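Local coordinates for peptidoglycan synthetase penicillin-binding protein 3 (Bifidobacterium adolescentis, PDB 4YE5) that probably binds penicillin and probably cross-links peptidoglycan as a transpeptidase during cell-wall synthesis, at residues 46-51 / 123-128; 57-62 / 108-113; 74-79 / 92-97; 174-179 / 428-433. All blocks are in the same frame, centred on the assembly; numbering follows the deposited sequence.

Contact 1: residues 46-51 / 123-128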
loop_
_atom_site.group_PDB
_atom_site.type_symbol
_atom_site.label_atom_id
_atom_site.label_comp_id
_atom_site.label_asym_id
_atom_site.label_seq_id
_atom_site.Cartn_x
_atom_site.Cartn_y
_atom_site.Cartn_z
ATOM N N SER A 46 -9.987 0.052 -15.794
ATOM C CA SER A 46 -10.127 1.053 -16.836
ATOM C C SER A 46 -11.319 0.737 -17.745
ATOM O O SER A 46 -11.679 -0.421 -17.941
ATOM C CB SER A 46 -8.827 1.145 -17.652
ATOM O OG SER A 46 -7.740 1.568 -16.837
ATOM N N VAL A 47 -11.930 1.782 -18.286
ATOM C CA VAL A 47 -13.058 1.650 -19.203
ATOM C C VAL A 47 -12.523 1.629 -20.627
ATOM O O VAL A 47 -11.861 2.578 -21.051
ATOM C CB VAL A 47 -13.998 2.873 -19.083
ATOM C CG1 VAL A 47 -15.287 2.638 -19.865
ATOM C CG2 VAL A 47 -14.302 3.173 -17.611
ATOM N N GLU A 48 -12.794 0.558 -21.366
ATOM C CA GLU A 48 -12.360 0.494 -22.757
ATOM C C GLU A 48 -13.296 1.263 -23.685
ATOM O O GLU A 48 -14.309 0.731 -24.124
ATOM C CB GLU A 48 -12.208 -0.955 -23.239
ATOM C CG GLU A 48 -11.509 -1.037 -24.602
ATOM C CD GLU A 48 -11.637 -2.398 -25.273
ATOM O OE1 GLU A 48 -12.117 -3.343 -24.618
ATOM O OE2 GLU A 48 -11.262 -2.521 -26.464
ATOM N N ARG A 49 -12.954 2.520 -23.960
ATOM C CA ARG A 49 -13.650 3.339 -24.952
ATOM C C ARG A 49 -12.582 3.995 -25.826
ATOM O O ARG A 49 -11.396 3.995 -25.468
ATOM C CB ARG A 49 -14.496 4.428 -24.285
ATOM C CG ARG A 49 -15.415 3.930 -23.185
ATOM C CD ARG A 49 -16.489 2.985 -23.706
ATOM N NE ARG A 49 -17.564 3.711 -24.372
ATOM C CZ ARG A 49 -18.833 3.319 -24.382
ATOM N NH1 ARG A 49 -19.187 2.197 -23.763
ATOM N NH2 ARG A 49 -19.748 4.050 -25.010
ATOM N N TYR A 50 -12.998 4.566 -26.954
ATOM C CA TYR A 50 -12.047 5.092 -27.931
ATOM C C TYR A 50 -12.442 6.448 -28.476
ATOM O O TYR A 50 -13.624 6.764 -28.611
ATOM C CB TYR A 50 -11.897 4.111 -29.093
ATOM C CG TYR A 50 -11.301 2.798 -28.678
ATOM C CD1 TYR A 50 -9.926 2.639 -28.615
ATOM C CD2 TYR A 50 -12.105 1.719 -28.340
ATOM C CE1 TYR A 50 -9.362 1.448 -28.227
ATOM C CE2 TYR A 50 -11.540 0.503 -27.946
ATOM C CZ TYR A 50 -10.164 0.379 -27.895
ATOM O OH TYR A 50 -9.566 -0.816 -27.517
ATOM N N THR A 51 -11.445 7.263 -28.790
ATOM C CA THR A 51 -11.708 8.423 -29.628
ATOM C C THR A 51 -11.282 8.068 -31.052
ATOM O O THR A 51 -10.170 7.569 -31.265
ATOM C CB THR A 51 -10.959 9.673 -29.128
ATOM O OG1 THR A 51 -11.329 9.932 -27.766
ATOM C CG2 THR A 51 -11.340 10.874 -29.959
ATOM N N VAL A 123 -16.473 6.106 -28.406
ATOM C CA VAL A 123 -17.056 4.985 -29.141
ATOM C C VAL A 123 -16.657 3.646 -28.509
ATOM O O VAL A 123 -15.636 3.542 -27.808
ATOM C CB VAL A 123 -16.692 4.995 -30.662
ATOM C CG1 VAL A 123 -16.748 6.423 -31.233
ATOM C CG2 VAL A 123 -15.338 4.392 -30.882
ATOM N N THR A 124 -17.469 2.626 -28.763
ATOM C CA THR A 124 -17.272 1.303 -28.173
ATOM C C THR A 124 -16.220 0.487 -28.905
ATOM O O THR A 124 -15.906 0.761 -30.066
ATOM C CB THR A 124 -18.569 0.497 -28.218
ATOM O OG1 THR A 124 -18.957 0.327 -29.587
ATOM C CG2 THR A 124 -19.681 1.230 -27.451
ATOM N N PRO A 125 -15.672 -0.529 -28.222
ATOM C CA PRO A 125 -14.766 -1.486 -28.851
ATOM C C PRO A 125 -15.366 -2.116 -30.109
ATOM O O PRO A 125 -14.634 -2.339 -31.071
ATOM C CB PRO A 125 -14.582 -2.551 -27.764
ATOM C CG PRO A 125 -14.764 -1.794 -26.471
ATOM C CD PRO A 125 -15.782 -0.739 -26.760
ATOM N N ALA A 126 -16.667 -2.408 -30.097
ATOM C CA ALA A 126 -17.322 -3.011 -31.258
ATOM C C ALA A 126 -17.261 -2.090 -32.479
ATOM O O ALA A 126 -16.988 -2.531 -33.602
ATOM C CB ALA A 126 -18.771 -3.364 -30.923
ATOM N N VAL A 127 -17.535 -0.807 -32.265
ATOM C CA VAL A 127 -17.475 0.159 -33.354
ATOM C C VAL A 127 -16.028 0.289 -33.855
ATOM O O VAL A 127 -15.790 0.299 -35.065
ATOM C CB VAL A 127 -18.040 1.530 -32.928
ATOM C CG1 VAL A 127 -17.791 2.573 -34.015
ATOM C CG2 VAL A 127 -19.562 1.417 -32.629
ATOM N N LYS A 128 -15.074 0.376 -32.922
ATOM C CA LYS A 128 -13.646 0.413 -33.267
ATOM C C LYS A 128 -13.270 -0.754 -34.187
ATOM O O LYS A 128 -12.597 -0.565 -35.197
ATOM C CB LYS A 128 -12.756 0.377 -32.010
ATOM C CG LYS A 128 -11.307 -0.075 -32.339
ATOM C CD LYS A 128 -10.517 -0.446 -31.114
ATOM C CE LYS A 128 -9.267 -1.241 -31.466
ATOM N NZ LYS A 128 -9.578 -2.692 -31.619
#
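Y50 and V123 face each other as an antiparallel hydrogen-bonded pair, their CA atoms 5.2 Å apart, with Y50 N giving to V123 O at 3.0 Å and V123 N giving to Y50 O at 2.9 Å. The second of these bonds is the straighter, 160° at the hydrogen against 143°. Both side chains rise from the same face of the sheet, where Y50 CB rests on V123 CG2. Just past this pair the second segment leaves the sheet: T124 is the N-cap of helix 125-132, its OG1 accepting from V127 N. This is the edge of the three-stranded antiparallel sheet 117-123, 50-54 and 140-144, in the sequence range of the PBP dimerisation domain, and the strand-to-helix turn lets the first turn of the helix fold over the tyrosine. K128 CD sits over one face of the Y50 ring in a CH-pi contact, 3.5 Å from the ring centroid and displaced toward the rim on the CZ side. At the edge of that ring, Y50 OH gives a 2.6 Å hydrogen bond to E48 OE2, meeting it on the anti side of the carboxylate. E48 gets there with CG anti to the backbone N (chi1 -169°) and an extended chain, which also lays its carboxylate against P125, E48 CD to P125 CG 3.4 Å. The other carboxylate oxygen, OE1, forms a salt bridge with R31. R49 bends back at chi2 and chi3, taking T124 CG2 over one guanidinium face, 3.7 Å from NH2, while its NE is paired with D122.

Contact 2: residues 57-62 / 108-113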
loop_
_atom_site.group_PDB
_atom_site.type_symbol
_atom_site.label_atom_id
_atom_site.label_comp_id
_atom_site.label_asym_id
_atom_site.label_seq_id
_atom_site.Cartn_x
_atom_site.Cartn_y
_atom_site.Cartn_z
ATOM N N GLU A 57 -5.372 15.226 -44.351
ATOM C CA GLU A 57 -4.583 15.255 -45.581
ATOM C C GLU A 57 -4.408 13.860 -46.199
ATOM O O GLU A 57 -4.386 13.730 -47.416
ATOM C CB GLU A 57 -3.240 15.974 -45.383
ATOM C CG GLU A 57 -2.178 15.199 -44.649
ATOM C CD GLU A 57 -0.798 15.827 -44.810
ATOM O OE1 GLU A 57 0.210 15.104 -44.659
ATOM O OE2 GLU A 57 -0.726 17.044 -45.097
ATOM N N GLN A 58 -4.303 12.823 -45.359
ATOM C CA GLN A 58 -4.306 11.455 -45.874
ATOM C C GLN A 58 -5.667 11.075 -46.434
ATOM O O GLN A 58 -5.739 10.352 -47.419
ATOM C CB GLN A 58 -3.890 10.434 -44.812
ATOM C CG GLN A 58 -2.461 10.573 -44.320
ATOM C CD GLN A 58 -1.461 10.692 -45.445
ATOM O OE1 GLN A 58 -1.541 9.978 -46.442
ATOM N NE2 GLN A 58 -0.504 11.607 -45.291
ATOM N N ALA A 59 -6.746 11.541 -45.801
ATOM C CA ALA A 59 -8.088 11.285 -46.336
ATOM C C ALA A 59 -8.243 11.911 -47.721
ATOM O O ALA A 59 -8.825 11.311 -48.634
ATOM C CB ALA A 59 -9.163 11.815 -45.390
ATOM N N GLN A 60 -7.698 13.112 -47.884
ATOM C CA GLN A 60 -7.831 13.838 -49.155
ATOM C C GLN A 60 -7.071 13.146 -50.270
ATOM O O GLN A 60 -7.490 13.196 -51.413
ATOM C CB GLN A 60 -7.368 15.300 -48.989
ATOM C CG GLN A 60 -8.289 16.099 -48.071
ATOM C CD GLN A 60 -7.637 17.336 -47.483
ATOM O OE1 GLN A 60 -6.807 17.988 -48.124
ATOM N NE2 GLN A 60 -8.010 17.664 -46.250
ATOM N N ALA A 61 -5.967 12.480 -49.927
ATOM C CA ALA A 61 -5.195 11.696 -50.901
ATOM C C ALA A 61 -5.821 10.326 -51.209
ATOM O O ALA A 61 -5.382 9.631 -52.127
ATOM C CB ALA A 61 -3.742 11.512 -50.387
ATOM N N PHE A 62 -6.836 9.931 -50.438
ATOM C CA PHE A 62 -7.411 8.576 -50.541
ATOM C C PHE A 62 -8.093 8.304 -51.879
ATOM O O PHE A 62 -8.880 9.111 -52.364
ATOM C CB PHE A 62 -8.378 8.304 -49.359
ATOM C CG PHE A 62 -9.071 6.954 -49.411
ATOM C CD1 PHE A 62 -8.350 5.770 -49.234
ATOM C CD2 PHE A 62 -10.451 6.873 -49.599
ATOM C CE1 PHE A 62 -9.003 4.517 -49.258
ATOM C CE2 PHE A 62 -11.116 5.628 -49.631
ATOM C CZ PHE A 62 -10.389 4.450 -49.466
ATOM N N ALA A 108 -16.617 17.344 -44.303
ATOM C CA ALA A 108 -16.137 18.679 -43.955
ATOM C C ALA A 108 -14.996 18.616 -42.940
ATOM O O ALA A 108 -13.993 19.323 -43.068
ATOM C CB ALA A 108 -17.292 19.548 -43.424
ATOM N N LYS A 109 -15.146 17.781 -41.920
ATOM C CA LYS A 109 -14.067 17.614 -40.957
ATOM C C LYS A 109 -12.787 17.085 -41.612
ATOM O O LYS A 109 -11.670 17.412 -41.180
ATOM C CB LYS A 109 -14.487 16.694 -39.815
ATOM C CG LYS A 109 -15.452 17.321 -38.838
ATOM C CD LYS A 109 -15.836 16.328 -37.764
ATOM C CE LYS A 109 -16.777 16.954 -36.752
ATOM N NZ LYS A 109 -17.279 15.933 -35.800
ATOM N N LEU A 110 -12.942 16.273 -42.655
ATOM C CA LEU A 110 -11.777 15.654 -43.294
ATOM C C LEU A 110 -11.220 16.529 -44.414
ATOM O O LEU A 110 -10.205 16.200 -45.041
ATOM C CB LEU A 110 -12.142 14.261 -43.822
ATOM C CG LEU A 110 -12.380 13.215 -42.723
ATOM C CD1 LEU A 110 -13.023 11.956 -43.300
ATOM C CD2 LEU A 110 -11.070 12.878 -42.009
ATOM N N SER A 111 -11.898 17.644 -44.663
ATOM C CA SER A 111 -11.510 18.558 -45.727
ATOM C C SER A 111 -10.713 19.744 -45.190
ATOM O O SER A 111 -10.345 20.640 -45.951
ATOM C CB SER A 111 -12.739 19.052 -46.482
ATOM O OG SER A 111 -13.209 18.071 -47.394
ATOM N N ILE A 112 -10.443 19.748 -43.887
ATOM C CA ILE A 112 -9.595 20.788 -43.301
ATOM C C ILE A 112 -8.111 20.508 -43.536
ATOM O O ILE A 112 -7.740 19.531 -44.187
ATOM C CB ILE A 112 -9.822 20.956 -41.792
ATOM C CG1 ILE A 112 -9.244 19.764 -41.023
ATOM C CG2 ILE A 112 -11.301 21.153 -41.485
ATOM C CD1 ILE A 112 -9.219 19.974 -39.524
ATOM N N SER A 113 -7.263 21.378 -43.001
ATOM C CA SER A 113 -5.829 21.234 -43.175
ATOM C C SER A 113 -5.239 20.526 -41.967
ATOM O O SER A 113 -5.815 20.543 -40.879
ATOM C CB SER A 113 -5.173 22.607 -43.351
ATOM O OG SER A 113 -5.229 23.342 -42.136
#
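With CG anti to the carbonyl carbon (chi1 -67°) and the chain extended beyond it, Q60 sends its amide out from the last turn of helix 56-61 to the backbone of 110-112. L110 uses the same first torsion (chi1 -70°), and its CD2 branch is the one that meets A59. The contact joins two helix ends in the PBP dimerisation-domain range: the C-terminal turn of 56-61 and the turn that follows helix 103-109. Q60 NE2 spends both hydrogens on main-chain carbonyls. One goes to L110 O at 2.9 Å, nearly straight at 170°; the other goes to I112 O at 2.8 Å and is more bent. Both acceptors lie close to the amide plane, so the pair of bonds fixes the rotation of the amide and ties together two carbonyls on either side of S111. Beneath this polar grip, A59 and L110 make the buried part of the contact. V91 of helix 87-99 packs against both of them, while L110 also reaches V117 and L119 of the neighbouring strand. On the A59 side the touch is made by a single methyl, A59 CB, 4.0 Å from L110 CD2 and 4.2 Å from L110 CB.

Contact 3: residues 74-79 / 92-97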
loop_
_atom_site.group_PDB
_atom_site.type_symbol
_atom_site.label_atom_id
_atom_site.label_comp_id
_atom_site.label_asym_id
_atom_site.label_seq_id
_atom_site.Cartn_x
_atom_site.Cartn_y
_atom_site.Cartn_z
ATOM N N ASN A 74 -9.932 -7.152 -50.464
ATOM C CA ASN A 74 -8.959 -6.080 -50.258
ATOM C C ASN A 74 -9.334 -4.871 -51.112
ATOM O O ASN A 74 -8.642 -4.519 -52.076
ATOM C CB ASN A 74 -7.560 -6.575 -50.601
ATOM C CG ASN A 74 -7.223 -7.864 -49.876
ATOM O OD1 ASN A 74 -6.987 -7.853 -48.679
ATOM N ND2 ASN A 74 -7.219 -8.979 -50.604
ATOM N N CYS A 75 -10.446 -4.243 -50.753
ATOM C CA CYS A 75 -11.049 -3.222 -51.604
ATOM C C CYS A 75 -12.076 -2.453 -50.789
ATOM O O CYS A 75 -12.281 -2.722 -49.593
ATOM C CB CYS A 75 -11.728 -3.869 -52.817
ATOM S SG CYS A 75 -13.025 -5.110 -52.356
ATOM N N HIS A 76 -12.722 -1.490 -51.433
ATOM C CA HIS A 76 -13.672 -0.658 -50.731
ATOM C C HIS A 76 -14.998 -0.731 -51.469
ATOM O O HIS A 76 -15.051 -0.642 -52.699
ATOM C CB HIS A 76 -13.159 0.784 -50.654
ATOM C CG HIS A 76 -11.802 0.906 -50.030
ATOM N ND1 HIS A 76 -10.641 0.963 -50.778
ATOM C CD2 HIS A 76 -11.415 0.960 -48.734
ATOM C CE1 HIS A 76 -9.602 1.060 -49.966
ATOM N NE2 HIS A 76 -10.047 1.059 -48.721
ATOM N N GLN A 77 -16.070 -0.929 -50.710
ATOM C CA GLN A 77 -17.404 -0.983 -51.295
ATOM C C GLN A 77 -18.464 -0.531 -50.294
ATOM O O GLN A 77 -18.259 -0.575 -49.090
ATOM C CB GLN A 77 -17.721 -2.393 -51.810
ATOM C CG GLN A 77 -17.484 -3.494 -50.793
ATOM C CD GLN A 77 -17.756 -4.882 -51.356
ATOM O OE1 GLN A 77 -18.328 -5.026 -52.440
ATOM N NE2 GLN A 77 -17.337 -5.910 -50.623
ATOM N N ILE A 78 -19.587 -0.066 -50.818
ATOM C CA ILE A 78 -20.733 0.265 -49.987
ATOM C C ILE A 78 -21.939 -0.401 -50.631
ATOM O O ILE A 78 -22.217 -0.173 -51.811
ATOM C CB ILE A 78 -20.948 1.784 -49.891
ATOM C CG1 ILE A 78 -19.863 2.401 -49.005
ATOM C CG2 ILE A 78 -22.317 2.087 -49.271
ATOM C CD1 ILE A 78 -19.448 3.789 -49.416
ATOM N N ASN A 79 -22.613 -1.259 -49.866
ATOM C CA ASN A 79 -23.747 -2.019 -50.380
ATOM C C ASN A 79 -23.378 -2.775 -51.648
ATOM O O ASN A 79 -24.164 -2.840 -52.586
ATOM C CB ASN A 79 -24.951 -1.101 -50.636
ATOM C CG ASN A 79 -25.390 -0.343 -49.381
ATOM O OD1 ASN A 79 -25.326 -0.866 -48.267
ATOM N ND2 ASN A 79 -25.828 0.900 -49.563
ATOM N N ALA A 92 -15.555 9.739 -45.912
ATOM C CA ALA A 92 -16.759 10.096 -45.161
ATOM C C ALA A 92 -17.898 9.110 -45.433
ATOM O O ALA A 92 -18.585 8.686 -44.512
ATOM C CB ALA A 92 -17.204 11.553 -45.468
ATOM N N ARG A 93 -18.076 8.738 -46.699
ATOM C CA ARG A 93 -19.126 7.791 -47.090
ATOM C C ARG A 93 -18.937 6.424 -46.458
ATOM O O ARG A 93 -19.900 5.768 -46.054
ATOM C CB ARG A 93 -19.161 7.624 -48.607
ATOM C CG ARG A 93 -20.168 8.496 -49.275
ATOM C CD ARG A 93 -20.134 8.338 -50.774
ATOM N NE ARG A 93 -20.910 9.401 -51.401
ATOM C CZ ARG A 93 -21.107 9.516 -52.707
ATOM N NH1 ARG A 93 -20.584 8.631 -53.561
ATOM N NH2 ARG A 93 -21.832 10.517 -53.156
ATOM N N LEU A 94 -17.689 5.979 -46.403
ATOM C CA LEU A 94 -17.379 4.697 -45.787
ATOM C C LEU A 94 -17.649 4.747 -44.288
ATOM O O LEU A 94 -18.189 3.807 -43.703
ATOM C CB LEU A 94 -15.920 4.307 -46.080
ATOM C CG LEU A 94 -15.620 3.879 -47.518
ATOM C CD1 LEU A 94 -14.121 3.906 -47.811
ATOM C CD2 LEU A 94 -16.201 2.477 -47.800
ATOM N N LEU A 95 -17.290 5.861 -43.667
ATOM C CA LEU A 95 -17.345 5.983 -42.212
ATOM C C LEU A 95 -18.744 6.247 -41.689
ATOM O O LEU A 95 -19.087 5.810 -40.588
ATOM C CB LEU A 95 -16.484 7.153 -41.739
ATOM C CG LEU A 95 -15.000 6.956 -41.528
ATOM C CD1 LEU A 95 -14.383 8.294 -41.107
ATOM C CD2 LEU A 95 -14.815 5.904 -40.464
ATOM N N ALA A 96 -19.515 7.015 -42.451
ATOM C CA ALA A 96 -20.806 7.532 -41.972
ATOM C C ALA A 96 -21.741 6.492 -41.327
ATOM O O ALA A 96 -22.190 6.694 -40.192
ATOM C CB ALA A 96 -21.522 8.332 -43.083
ATOM N N PRO A 97 -22.020 5.369 -42.021
ATOM C CA PRO A 97 -22.917 4.384 -41.391
ATOM C C PRO A 97 -22.323 3.692 -40.173
ATOM O O PRO A 97 -23.062 3.227 -39.302
ATOM C CB PRO A 97 -23.148 3.353 -42.503
ATOM C CG PRO A 97 -22.002 3.518 -43.429
ATOM C CD PRO A 97 -21.660 4.973 -43.397
#
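The H76 imidazole is the flat group that meets the helix: its CD2 lies 4.1 Å from L94 CD1, the leucine methyl coming in obliquely to the ring. The two side chains cross at about a right angle. F62 packs edge-to-face with the same ring. Both ring nitrogens are engaged, NE2 with N135 O and ND1 with the backbone N of T65, so the buried imidazole has both nitrogens satisfied and its rotation fixed. An irregular loop passes over one side of helix 87-99, in the PBP dimerisation-domain range, coming nearest at I78 and L94; no hydrogen bond passes between the two segments. What joins them is apolar. L94 has CG anti to the carbonyl carbon (chi1 -72°), which brings its forked end toward the loop and divides its methyls between two partners, CD1 for H76 and CD2 for I78. The isoleucine crosses the leucine obliquely, its CG1 at 3.9 Å from L94 CD2, and the same methyl also approaches Q77 O. Next to H76, the disulfide between C75 and C67 ties this loop to its earlier part, and C75 O accepts from N135 ND2, so N135 holds the loop through both its side chain and its carbonyl. R93 starts toward the loop, but its extended chain then leads away, and its NH1 bonds to V83 O. Its CB stays behind beside the loop, 3.9 Å from I78 CD1, and that same isoleucine methyl is 3.9 Å from R93 O.

Contact 4: residues 174-179 / 428-433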
loop_
_atom_site.group_PDB
_atom_site.type_symbol
_atom_site.label_atom_id
_atom_site.label_comp_id
_atom_site.label_asym_id
_atom_site.label_seq_id
_atom_site.Cartn_x
_atom_site.Cartn_y
_atom_site.Cartn_z
ATOM N N GLU A 174 -1.071 2.377 -7.895
ATOM C CA GLU A 174 -1.063 2.651 -9.351
ATOM C C GLU A 174 0.342 2.994 -9.815
ATOM O O GLU A 174 0.791 2.563 -10.872
ATOM C CB GLU A 174 -2.017 3.812 -9.692
ATOM C CG GLU A 174 -3.492 3.516 -9.426
ATOM C CD GLU A 174 -4.168 2.748 -10.563
ATOM O OE1 GLU A 174 -3.464 2.150 -11.411
ATOM O OE2 GLU A 174 -5.418 2.745 -10.613
ATOM N N GLN A 175 1.053 3.761 -8.996
ATOM C CA GLN A 175 2.401 4.169 -9.341
ATOM C C GLN A 175 3.382 3.030 -9.094
ATOM O O GLN A 175 4.204 2.706 -9.946
ATOM C CB GLN A 175 2.805 5.390 -8.510
ATOM C CG GLN A 175 4.302 5.724 -8.587
ATOM C CD GLN A 175 4.651 6.958 -7.769
ATOM O OE1 GLN A 175 3.769 7.723 -7.384
ATOM N NE2 GLN A 175 5.936 7.142 -7.483
HETATM N N MSE A 176 3.299 2.415 -7.920
HETATM C CA MSE A 176 4.239 1.348 -7.583
HETATM C C MSE A 176 4.192 0.184 -8.563
HETATM O O MSE A 176 5.219 -0.392 -8.900
HETATM C CB MSE A 176 3.936 0.800 -6.196
HETATM C CG MSE A 176 4.919 -0.241 -5.767
HETATM SE SE MSE A 176 4.547 -0.713 -3.923
HETATM C CE MSE A 176 3.216 -2.012 -4.308
ATOM N N GLU A 177 2.988 -0.182 -8.985
ATOM C CA GLU A 177 2.801 -1.327 -9.874
ATOM C C GLU A 177 2.598 -0.883 -11.325
ATOM O O GLU A 177 2.071 -1.637 -12.135
ATOM C CB GLU A 177 1.586 -2.130 -9.416
ATOM C CG GLU A 177 1.816 -2.798 -8.048
ATOM C CD GLU A 177 3.003 -3.710 -8.102
ATOM O OE1 GLU A 177 2.970 -4.659 -8.922
ATOM O OE2 GLU A 177 3.987 -3.444 -7.375
ATOM N N ASN A 178 3.017 0.335 -11.640
ATOM C CA ASN A 178 2.726 0.930 -12.943
ATOM C C ASN A 178 3.258 0.109 -14.111
ATOM O O ASN A 178 2.567 -0.064 -15.110
ATOM C CB ASN A 178 3.240 2.373 -13.018
ATOM C CG ASN A 178 2.671 3.138 -14.219
ATOM O OD1 ASN A 178 1.454 3.252 -14.383
ATOM N ND2 ASN A 178 3.557 3.674 -15.053
ATOM N N LYS A 179 4.478 -0.399 -13.979
ATOM C CA LYS A 179 5.101 -1.151 -15.065
ATOM C C LYS A 179 4.237 -2.355 -15.412
ATOM O O LYS A 179 3.839 -2.533 -16.569
ATOM C CB LYS A 179 6.521 -1.585 -14.697
ATOM C CG LYS A 179 7.332 -2.152 -15.882
ATOM C CD LYS A 179 8.816 -2.249 -15.507
ATOM C CE LYS A 179 9.600 -3.166 -16.442
ATOM N NZ LYS A 179 9.598 -2.679 -17.846
ATOM N N ARG A 428 4.604 -8.184 2.916
ATOM C CA ARG A 428 4.109 -8.267 1.538
ATOM C C ARG A 428 2.777 -7.546 1.400
ATOM O O ARG A 428 1.915 -7.678 2.255
ATOM C CB ARG A 428 3.926 -9.730 1.103
ATOM C CG ARG A 428 3.661 -9.880 -0.385
ATOM C CD ARG A 428 3.746 -11.352 -0.844
ATOM N NE ARG A 428 2.697 -12.164 -0.224
ATOM C CZ ARG A 428 2.100 -13.206 -0.800
ATOM N NH1 ARG A 428 2.426 -13.583 -2.031
ATOM N NH2 ARG A 428 1.157 -13.868 -0.143
ATOM N N ILE A 429 2.615 -6.786 0.324
ATOM C CA ILE A 429 1.325 -6.204 0.023
ATOM C C ILE A 429 0.849 -6.591 -1.387
ATOM O O ILE A 429 -0.361 -6.564 -1.670
ATOM C CB ILE A 429 1.330 -4.666 0.202
ATOM C CG1 ILE A 429 -0.110 -4.132 0.258
ATOM C CG2 ILE A 429 2.156 -4.000 -0.879
ATOM C CD1 ILE A 429 -0.197 -2.694 0.726
ATOM N N ILE A 430 1.789 -6.951 -2.265
ATOM C CA ILE A 430 1.433 -7.490 -3.580
ATOM C C ILE A 430 1.460 -9.020 -3.532
ATOM O O ILE A 430 2.519 -9.624 -3.406
ATOM C CB ILE A 430 2.398 -7.003 -4.693
ATOM C CG1 ILE A 430 2.452 -5.477 -4.749
ATOM C CG2 ILE A 430 1.979 -7.576 -6.049
ATOM C CD1 ILE A 430 1.101 -4.791 -4.936
ATOM N N LYS A 431 0.293 -9.639 -3.618
ATOM C CA LYS A 431 0.166 -11.083 -3.468
ATOM C C LYS A 431 0.480 -11.823 -4.778
ATOM O O LYS A 431 1.231 -12.803 -4.789
ATOM C CB LYS A 431 -1.252 -11.405 -2.996
ATOM C CG LYS A 431 -1.697 -12.851 -3.066
ATOM C CD LYS A 431 -3.012 -12.976 -2.298
ATOM C CE LYS A 431 -3.637 -14.325 -2.455
ATOM N NZ LYS A 431 -4.927 -14.391 -1.723
ATOM N N SER A 432 -0.096 -11.355 -5.880
ATOM C CA SER A 432 0.122 -12.015 -7.170
ATOM C C SER A 432 -0.076 -11.107 -8.373
ATOM O O SER A 432 -0.631 -10.008 -8.265
ATOM C CB SER A 432 -0.742 -13.275 -7.309
ATOM O OG SER A 432 -2.123 -12.968 -7.300
ATOM N N ILE A 433 0.425 -11.567 -9.515
ATOM C CA ILE A 433 0.227 -10.883 -10.775
ATOM C C ILE A 433 -0.348 -11.886 -11.765
ATOM O O ILE A 433 0.156 -13.006 -11.863
ATOM C CB ILE A 433 1.560 -10.308 -11.295
ATOM C CG1 ILE A 433 2.038 -9.188 -10.358
ATOM C CG2 ILE A 433 1.418 -9.805 -12.741
ATOM C CD1 ILE A 433 3.421 -8.680 -10.675
#
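M176, a selenomethionine, and I430 reach toward each other tip to tip, with the M176 CE methyl 3.5 Å from I430 CD1 and 3.6 Å from I430 CG1. A longer touch, 4.1 Å, joins M176 CE to I429 CG2. E177 reaches I430 from the same helical side as M176, its side chain and that of I430 coming from opposite directions, and offers its flank: E177 CG is 3.8 Å from I430 CD1, and E177 OE2 is 3.7 Å from I430 CG1. The torsions explain the reach. M176 has CG anti to the backbone N (chi1 -177°) and stays extended until it bends at chi3, whereas E177 folds at chi2 and turns its carboxylate along the isoleucine. Both residues sit at the junction of helices 172-176 and 178-182, with E177 at the N-cap position of the second. Strand 214-217 lies next in the sheet to 430-434, and its V215 touches both E177 and I430. There K431 and S432 both face T216, a classic beta bulge. Farther out, E174 is salt-bridged to R148 and R32, while R428 pairs with D254. The helical segment belongs to the dimerisation-domain range and the strand to the transpeptidase range. No hydrogen bond or salt bridge joins the two segments, and the E177 carboxylate lies against isoleucine carbons, so undirected van der Waals fit rather than specific bonds probably sets how they meet.

Contacts 1, 2 and 3 all fall in the dimerisation-domain range and nest along the chain: contact 3 lies inside the loop closed by contact 2, which lies inside that closed by contact 1. Contacts 2 and 3 touch, their centres 16 Å apart, through F62 against H76 and L94; helix 87-99 supplies contact 3 and comes between the two helices of contact 2 along the chain. Strand 50-54 of contact 1 leads directly into helix 56-61 of contact 2, with centres 24 Å apart. Contact 4 follows in series, its centre 26 Å from that of contact 1 and 44 and 45 Å from those of contacts 2 and 3. It alone links the dimerisation and transpeptidase ranges, near the middle of this elongated chain.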